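Local coordinates for beta subunit of photoactivated adenylyl cyclase (Beggiatoa sp. PS, PDB 5M2A), which probably makes cyclic AMP from ATP under blue light, sensing the light through a flavin-binding BLUF domain joined to an adenylyl cyclase domain, at residues M5-Y10 with K81-I86; N38-L43 with I53-N58. All blocks are in the same frame, centred on the assembly; numbering follows the deposited sequence. Where two conformers were deposited one is given.

Overall arrangement
From the N terminus the chain runs through 5-10 on strand 5-14, passes through helix 20-36 and enters the hairpin of strands 40-46 and 49-55. Contact 2, 38-43 with 53-58, closes that short hairpin. The chain then passes through helix 58-69 to strand 77-83, where contact 1, 5-10 with 81-86, closes the larger loop, so the hairpin contact nests within it. Strand 5-14 lies between strands 77-83 and 49-55 in one BLUF sheet, and the contact centres are about 9 Å apart. Arg7 NH1 of contact 1 and Glu55 OE2 of contact 2 form a 2.7 Å salt bridge between them.

Contact 1 of 2, residues M5-Y10 with K81-I86; sequences MKRLVY and KTEYDI. With FMN (flavin mononucleotide), chain F.
Strands 5-10 and 81-83 run antiparallel as neighbours in the sheet of the blue-light sensor domain, their axes 4.6 Å apart at closest. Arg7 pairs with Glu83 through two backbone bonds, Glu83 N to Arg7 O (2.7 Å) and Arg7 N to Glu83 O (2.9 Å). Val9 N bonds Lys81 O, the return bond from Lys81 N to Val9 O being weak, and further along Ile86 N bonds Met5 O from above its carbonyl plane.

The side chains of Arg7 and Glu83 run alongside each other on the face that also carries Val9 and Lys81. Arg7 CG is anti to the backbone N (chi1 176°), and a bend at chi3 brings NE to Glu83 OE1 at 3.1 Å. OE1 lies near the guanidinium plane, yet NE meets it from above the carboxylate, the two planes being 70° apart; the second bond, NH2 to OE2, is weak. Ile86 lays CG2 over one guanidinium face, toward its rim, while NH1 is gripped by Glu55 and the carbonyl of Asp88. An alanine here is likely to leave Glu83 and Glu55 without their charged mate and the carbonyl of Asp88 without this donor, and to open a gap beside Ile86.

This is the ferredoxin-like BLUF fold, in which strand 5-14 also pairs with strand 49-55. On the opposite face, Lys6 CE touches Thr82 CG2 at 3.6 Å and its NZ goes on to a salt bridge with Asp62 of helix 58-69. Thr82 CG2 also lies over one face of the Tyr84 ring, toward its rim. Toward the flavin end, Tyr10 OH comes within 3.4 Å of FMN C6 and hydrogen-bonds Gln52, itself bonded to the flavin; Lys81 NZ hydrogen-bonds Thr118 of the second subunit.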
loop_
_atom_site.group_PDB
_atom_site.type_symbol
_atom_site.label_atom_id
_atom_site.label_comp_id
_atom_site.label_asym_id
_atom_site.label_seq_id
_atom_site.Cartn_x
_atom_site.Cartn_y
_atom_site.Cartn_z
ATOM N N MET A 5 31.909 11.886 -9.504
ATOM C CA MET A 5 30.972 11.350 -10.480
ATOM C C MET A 5 29.844 10.576 -9.806
ATOM O O MET A 5 29.989 10.044 -8.702
ATOM C CB MET A 5 31.684 10.433 -11.478
ATOM C CG MET A 5 32.683 11.125 -12.383
ATOM S SD MET A 5 33.309 9.970 -13.616
ATOM C CE MET A 5 34.166 8.799 -12.566
ATOM N N LYS A 6 28.712 10.507 -10.502
ATOM C CA LYS A 6 27.557 9.750 -10.039
ATOM C C LYS A 6 27.005 8.919 -11.190
ATOM O O LYS A 6 27.345 9.127 -12.356
ATOM C CB LYS A 6 26.459 10.669 -9.492
ATOM C CG LYS A 6 25.809 11.515 -10.566
ATOM C CD LYS A 6 24.853 12.532 -9.982
ATOM C CE LYS A 6 23.657 11.868 -9.335
ATOM N NZ LYS A 6 22.764 12.878 -8.712
ATOM N N ARG A 7 26.138 7.972 -10.844
ATOM C CA ARG A 7 25.486 7.127 -11.833
ATOM C C ARG A 7 24.036 6.942 -11.422
ATOM O O ARG A 7 23.753 6.585 -10.273
ATOM C CB ARG A 7 26.196 5.778 -11.964
ATOM C CG ARG A 7 25.532 4.795 -12.913
ATOM C CD ARG A 7 26.490 3.675 -13.290
ATOM N NE ARG A 7 27.116 3.070 -12.119
ATOM C CZ ARG A 7 28.414 3.131 -11.844
ATOM N NH1 ARG A 7 29.241 3.762 -12.666
ATOM N NH2 ARG A 7 28.888 2.552 -10.749
ATOM N N LEU A 8 23.123 7.196 -12.352
ATOM C CA LEU A 8 21.705 7.014 -12.100
ATOM C C LEU A 8 21.107 6.056 -13.121
ATOM O O LEU A 8 21.576 5.938 -14.256
ATOM C CB LEU A 8 20.953 8.354 -12.106
ATOM C CG LEU A 8 20.835 9.246 -13.345
ATOM C CD1 LEU A 8 19.737 8.766 -14.288
ATOM C CD2 LEU A 8 20.567 10.683 -12.919
ATOM N N VAL A 9 20.049 5.370 -12.703
ATOM C CA VAL A 9 19.336 4.445 -13.567
ATOM C C VAL A 9 17.861 4.751 -13.416
ATOM O O VAL A 9 17.391 4.979 -12.298
ATOM C CB VAL A 9 19.624 2.977 -13.201
ATOM C CG1 VAL A 9 18.954 2.038 -14.197
ATOM C CG2 VAL A 9 21.121 2.717 -13.140
ATOM N N TYR A 10 17.143 4.789 -14.534
ATOM C CA TYR A 10 15.719 5.070 -14.497
ATOM C C TYR A 10 15.012 4.226 -15.540
ATOM O O TYR A 10 15.621 3.725 -16.490
ATOM C CB TYR A 10 15.420 6.569 -14.719
ATOM C CG TYR A 10 15.575 7.059 -16.141
ATOM C CD1 TYR A 10 14.558 6.892 -17.078
ATOM C CD2 TYR A 10 16.737 7.701 -16.548
ATOM C CE1 TYR A 10 14.703 7.337 -18.382
ATOM C CE2 TYR A 10 16.887 8.152 -17.846
ATOM C CZ TYR A 10 15.869 7.967 -18.761
ATOM O OH TYR A 10 16.014 8.412 -20.057
ATOM N N LYS A 81 17.751 4.118 -9.047
ATOM C CA LYS A 81 18.973 3.980 -8.281
ATOM C C LYS A 81 19.872 5.153 -8.613
ATOM O O LYS A 81 19.959 5.570 -9.770
ATOM C CB LYS A 81 19.675 2.648 -8.588
ATOM C CG LYS A 81 21.038 2.490 -7.924
ATOM C CD LYS A 81 21.813 1.311 -8.499
ATOM C CE LYS A 81 21.396 -0.009 -7.875
ATOM N NZ LYS A 81 22.119 -1.161 -8.495
ATOM N N THR A 82 20.521 5.687 -7.588
ATOM C CA THR A 82 21.545 6.705 -7.763
ATOM C C THR A 82 22.748 6.290 -6.937
ATOM O O THR A 82 22.629 6.092 -5.724
ATOM C CB THR A 82 21.044 8.088 -7.345
ATOM O OG1 THR A 82 19.890 8.430 -8.119
ATOM C CG2 THR A 82 22.109 9.129 -7.589
ATOM N N GLU A 83 23.892 6.140 -7.597
ATOM C CA GLU A 83 25.154 5.837 -6.939
ATOM C C GLU A 83 25.989 7.109 -6.904
ATOM O O GLU A 83 26.245 7.715 -7.950
ATOM C CB GLU A 83 25.905 4.724 -7.667
ATOM C CG GLU A 83 25.230 3.370 -7.618
ATOM C CD GLU A 83 25.908 2.360 -8.530
ATOM O OE1 GLU A 83 25.403 2.137 -9.652
ATOM O OE2 GLU A 83 26.957 1.805 -8.128
ATOM N N TYR A 84 26.400 7.516 -5.710
ATOM C CA TYR A 84 27.183 8.728 -5.538
ATOM C C TYR A 84 28.654 8.389 -5.341
ATOM O O TYR A 84 29.001 7.312 -4.847
ATOM C CB TYR A 84 26.670 9.543 -4.350
ATOM C CG TYR A 84 25.304 10.152 -4.577
ATOM C CD1 TYR A 84 25.167 11.364 -5.241
ATOM C CD2 TYR A 84 24.154 9.514 -4.131
ATOM C CE1 TYR A 84 23.925 11.928 -5.451
ATOM C CE2 TYR A 84 22.905 10.072 -4.337
ATOM C CZ TYR A 84 22.797 11.280 -4.998
ATOM O OH TYR A 84 21.557 11.840 -5.211
ATOM N N ASP A 85 29.513 9.324 -5.744
ATOM C CA ASP A 85 30.960 9.213 -5.564
ATOM C C ASP A 85 31.488 7.896 -6.138
ATOM O O ASP A 85 32.250 7.167 -5.498
ATOM C CB ASP A 85 31.334 9.363 -4.087
ATOM C CG ASP A 85 32.793 9.740 -3.884
ATOM O OD1 ASP A 85 33.612 9.516 -4.800
ATOM O OD2 ASP A 85 33.122 10.263 -2.799
ATOM N N ILE A 86 31.070 7.590 -7.363
ATOM C CA ILE A 86 31.469 6.343 -8.004
ATOM C C ILE A 86 32.947 6.401 -8.360
ATOM O O ILE A 86 33.486 7.447 -8.740
ATOM C CB ILE A 86 30.606 6.050 -9.248
ATOM C CG1 ILE A 86 30.800 7.139 -10.306
ATOM C CG2 ILE A 86 29.141 5.925 -8.865
ATOM C CD1 ILE A 86 30.461 6.699 -11.712
HETATM N N1 FMN F . 19.840 13.768 -24.419
HETATM C C2 FMN F . 21.187 13.769 -24.115
HETATM O O2 FMN F . 21.870 14.759 -24.357
HETATM N N3 FMN F . 21.774 12.668 -23.524
HETATM C C4 FMN F . 21.009 11.556 -23.241
HETATM O O4 FMN F . 21.526 10.569 -22.718
HETATM C C4A FMN F . 19.659 11.548 -23.545
HETATM N N5 FMN F . 18.915 10.429 -23.258
HETATM C C5A FMN F . 17.576 10.408 -23.553
HETATM C C6 FMN F . 16.840 9.274 -23.256
HETATM C C7 FMN F . 15.485 9.236 -23.548
HETATM C C7M FMN F . 14.710 7.996 -23.219
HETATM C C8 FMN F . 14.871 10.337 -24.142
HETATM C C8M FMN F . 13.408 10.309 -24.463
HETATM C C9 FMN F . 15.613 11.477 -24.438
HETATM C C9A FMN F . 16.970 11.515 -24.142
HETATM N N10 FMN F . 17.712 12.642 -24.431
HETATM C C10 FMN F . 19.064 12.659 -24.137
HETATM C "C1'" FMN F . 17.037 13.816 -25.089
HETATM C "C2'" FMN F . 16.949 15.062 -24.219
HETATM O "O2'" FMN F . 15.765 15.014 -23.459
HETATM C "C3'" FMN F . 16.922 16.286 -25.124
HETATM O "O3'" FMN F . 15.969 16.078 -26.146
HETATM C "C4'" FMN F . 18.294 16.513 -25.753
HETATM O "O4'" FMN F . 19.255 16.685 -24.736
HETATM C "C5'" FMN F . 18.298 17.741 -26.654
HETATM O "O5'" FMN F . 17.960 18.871 -25.882
HETATM P P FMN F . 18.121 20.354 -26.481
HETATM O O1P FMN F . 19.577 20.744 -26.380
HETATM O O2P FMN F . 17.688 20.358 -27.931
HETATM O O3P FMN F . 17.266 21.309 -25.679
HETATM O O HOH W 1 33.336 10.372 -8.175
#

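Contact 2 of 2, residues N38-L43 with I53-N58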
loop_
_atom_site.group_PDB
_atom_site.type_symbol
_atom_site.label_atom_id
_atom_site.label_comp_id
_atom_site.label_asym_id
_atom_site.label_seq_id
_atom_site.Cartn_x
_atom_site.Cartn_y
_atom_site.Cartn_z
ATOM N N ASN A 38 31.167 14.742 -21.126
ATOM C CA ASN A 38 31.881 13.588 -20.579
ATOM C C ASN A 38 30.918 12.634 -19.870
ATOM O O ASN A 38 31.215 12.089 -18.805
ATOM C CB ASN A 38 33.007 14.035 -19.644
ATOM C CG ASN A 38 34.086 12.980 -19.479
ATOM O OD1 ASN A 38 34.291 12.139 -20.355
ATOM N ND2 ASN A 38 34.785 13.022 -18.349
ATOM N N ILE A 39 29.742 12.437 -20.467
ATOM C CA ILE A 39 28.734 11.517 -19.945
ATOM C C ILE A 39 28.800 10.225 -20.742
ATOM O O ILE A 39 28.999 10.241 -21.964
ATOM C CB ILE A 39 27.321 12.137 -20.003
ATOM C CG1 ILE A 39 27.231 13.341 -19.067
ATOM C CG2 ILE A 39 26.241 11.108 -19.636
ATOM C CD1 ILE A 39 25.885 14.026 -19.072
ATOM N N THR A 40 28.663 9.101 -20.048
ATOM C CA THR A 40 28.573 7.801 -20.686
ATOM C C THR A 40 27.336 7.078 -20.168
ATOM O O THR A 40 26.760 7.444 -19.139
ATOM C CB THR A 40 29.832 6.964 -20.432
ATOM O OG1 THR A 40 30.093 6.889 -19.028
ATOM C CG2 THR A 40 31.043 7.575 -21.150
ATOM N N GLY A 41 26.916 6.058 -20.898
ATOM C CA GLY A 41 25.787 5.265 -20.456
ATOM C C GLY A 41 25.215 4.412 -21.563
ATOM O O GLY A 41 25.793 4.264 -22.641
ATOM N N VAL A 42 24.061 3.816 -21.253
ATOM C CA VAL A 42 23.364 2.917 -22.158
ATOM C C VAL A 42 21.882 3.230 -22.117
ATOM O O VAL A 42 21.337 3.615 -21.076
ATOM C CB VAL A 42 23.592 1.423 -21.815
ATOM C CG1 VAL A 42 25.030 1.051 -22.012
ATOM C CG2 VAL A 42 23.166 1.126 -20.390
ATOM N N LEU A 43 21.224 3.065 -23.257
ATOM C CA LEU A 43 19.781 3.228 -23.376
ATOM C C LEU A 43 19.222 1.956 -23.990
ATOM O O LEU A 43 19.555 1.621 -25.131
ATOM C CB LEU A 43 19.423 4.449 -24.229
ATOM C CG LEU A 43 17.939 4.668 -24.527
ATOM C CD1 LEU A 43 17.174 4.938 -23.233
ATOM C CD2 LEU A 43 17.766 5.813 -25.528
ATOM N N ILE A 53 20.902 4.192 -18.203
ATOM C CA ILE A 53 21.943 4.391 -17.207
ATOM C C ILE A 53 22.781 5.571 -17.672
ATOM O O ILE A 53 23.227 5.596 -18.823
ATOM C CB ILE A 53 22.816 3.132 -17.044
ATOM C CG1 ILE A 53 21.948 1.905 -16.751
ATOM C CG2 ILE A 53 23.848 3.340 -15.940
ATOM C CD1 ILE A 53 22.725 0.585 -16.701
ATOM N N LEU A 54 22.966 6.554 -16.792
ATOM C CA LEU A 54 23.761 7.743 -17.070
ATOM C C LEU A 54 24.863 7.860 -16.027
ATOM O O LEU A 54 24.631 7.601 -14.843
ATOM C CB LEU A 54 22.888 9.009 -17.046
ATOM C CG LEU A 54 21.758 9.150 -18.066
ATOM C CD1 LEU A 54 20.920 10.389 -17.768
ATOM C CD2 LEU A 54 22.313 9.209 -19.483
ATOM N N GLU A 55 26.068 8.244 -16.452
ATOM C CA GLU A 55 27.150 8.430 -15.500
ATOM C C GLU A 55 28.049 9.576 -15.949
ATOM O O GLU A 55 28.192 9.847 -17.143
ATOM C CB GLU A 55 27.969 7.149 -15.302
ATOM C CG GLU A 55 28.232 6.380 -16.574
ATOM C CD GLU A 55 29.022 5.106 -16.340
ATOM O OE1 GLU A 55 29.540 4.539 -17.327
ATOM O OE2 GLU A 55 29.124 4.671 -15.173
ATOM N N GLY A 56 28.635 10.244 -14.969
ATOM C CA GLY A 56 29.466 11.410 -15.218
ATOM C C GLY A 56 29.498 12.275 -13.977
ATOM O O GLY A 56 28.910 11.944 -12.949
ATOM N N GLU A 57 30.198 13.404 -14.092
ATOM C CA GLU A 57 30.259 14.339 -12.977
ATOM C C GLU A 57 28.854 14.789 -12.589
ATOM O O GLU A 57 27.974 14.946 -13.441
ATOM C CB GLU A 57 31.146 15.537 -13.322
ATOM C CG GLU A 57 32.605 15.311 -12.959
ATOM C CD GLU A 57 33.526 16.375 -13.517
ATOM O OE1 GLU A 57 33.066 17.182 -14.353
ATOM O OE2 GLU A 57 34.711 16.405 -13.121
ATOM N N ASN A 58 28.649 14.973 -11.283
ATOM C CA ASN A 58 27.299 15.094 -10.741
ATOM C C ASN A 58 26.527 16.243 -11.376
ATOM O O ASN A 58 25.350 16.091 -11.723
ATOM C CB ASN A 58 27.361 15.269 -9.225
ATOM C CG ASN A 58 28.234 14.227 -8.557
ATOM O OD1 ASN A 58 28.462 13.151 -9.105
ATOM N ND2 ASN A 58 28.729 14.545 -7.368
#
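Thr40 and Glu55 face each other across the hairpin of strands 40-46 and 49-55, and their side chains cross at a slant. Glu55 CG sits between its backbone N and carbonyl carbon (chi1 41°), and the rest of the chain runs out extended, bringing OE1 to the Thr40 hydroxyl. Thr40 OG1 gives its proton to OE1 over 3.0 Å, meeting it on the anti side and 31° out of the carboxylate plane. Beneath them the backbones pair antiparallel, Thr40 N to Glu55 O (3.0 Å) and Glu55 N to Thr40 O (2.9 Å).

On the same face, in the conformer given, Val42 lies beside Ile53 and points the same way; a second conformer of Val42 leaves the exact contact of its methyls uncertain. Their main chains form the second hydrogen-bonded pair, and Ile53 packs on Leu115 of the second subunit.

Between the two pairs lies Gly41, opposite Leu54. A side chain on Gly41 would run into Ile53 O, and at its backbone angles a CB would also strike the preceding carbonyl oxygen; its CA instead comes to 3.1 Å from Ile53 O in a CA-H...O contact. Leu54 projects to the other face, toward the flavin and helix 58-69. Ile39 also packs on that helix, and its CG2 lies 3.4 Å from Glu55 O. At Gly56 the chain bends away from the hairpin toward helix 58-69.

Arg89 donates to Thr40 OG1. Glu55 OE2 pairs with Arg7 in a salt bridge and accepts the N-H of Met90, and OE1 accepts that of Phe91. The donors on this buried carboxylate, Arg7, Met90, Phe91 and the Thr40 hydroxyl, would probably keep it ionised and fix its rotation, tying the hairpin to strand 5-14 and the 89-91 loop.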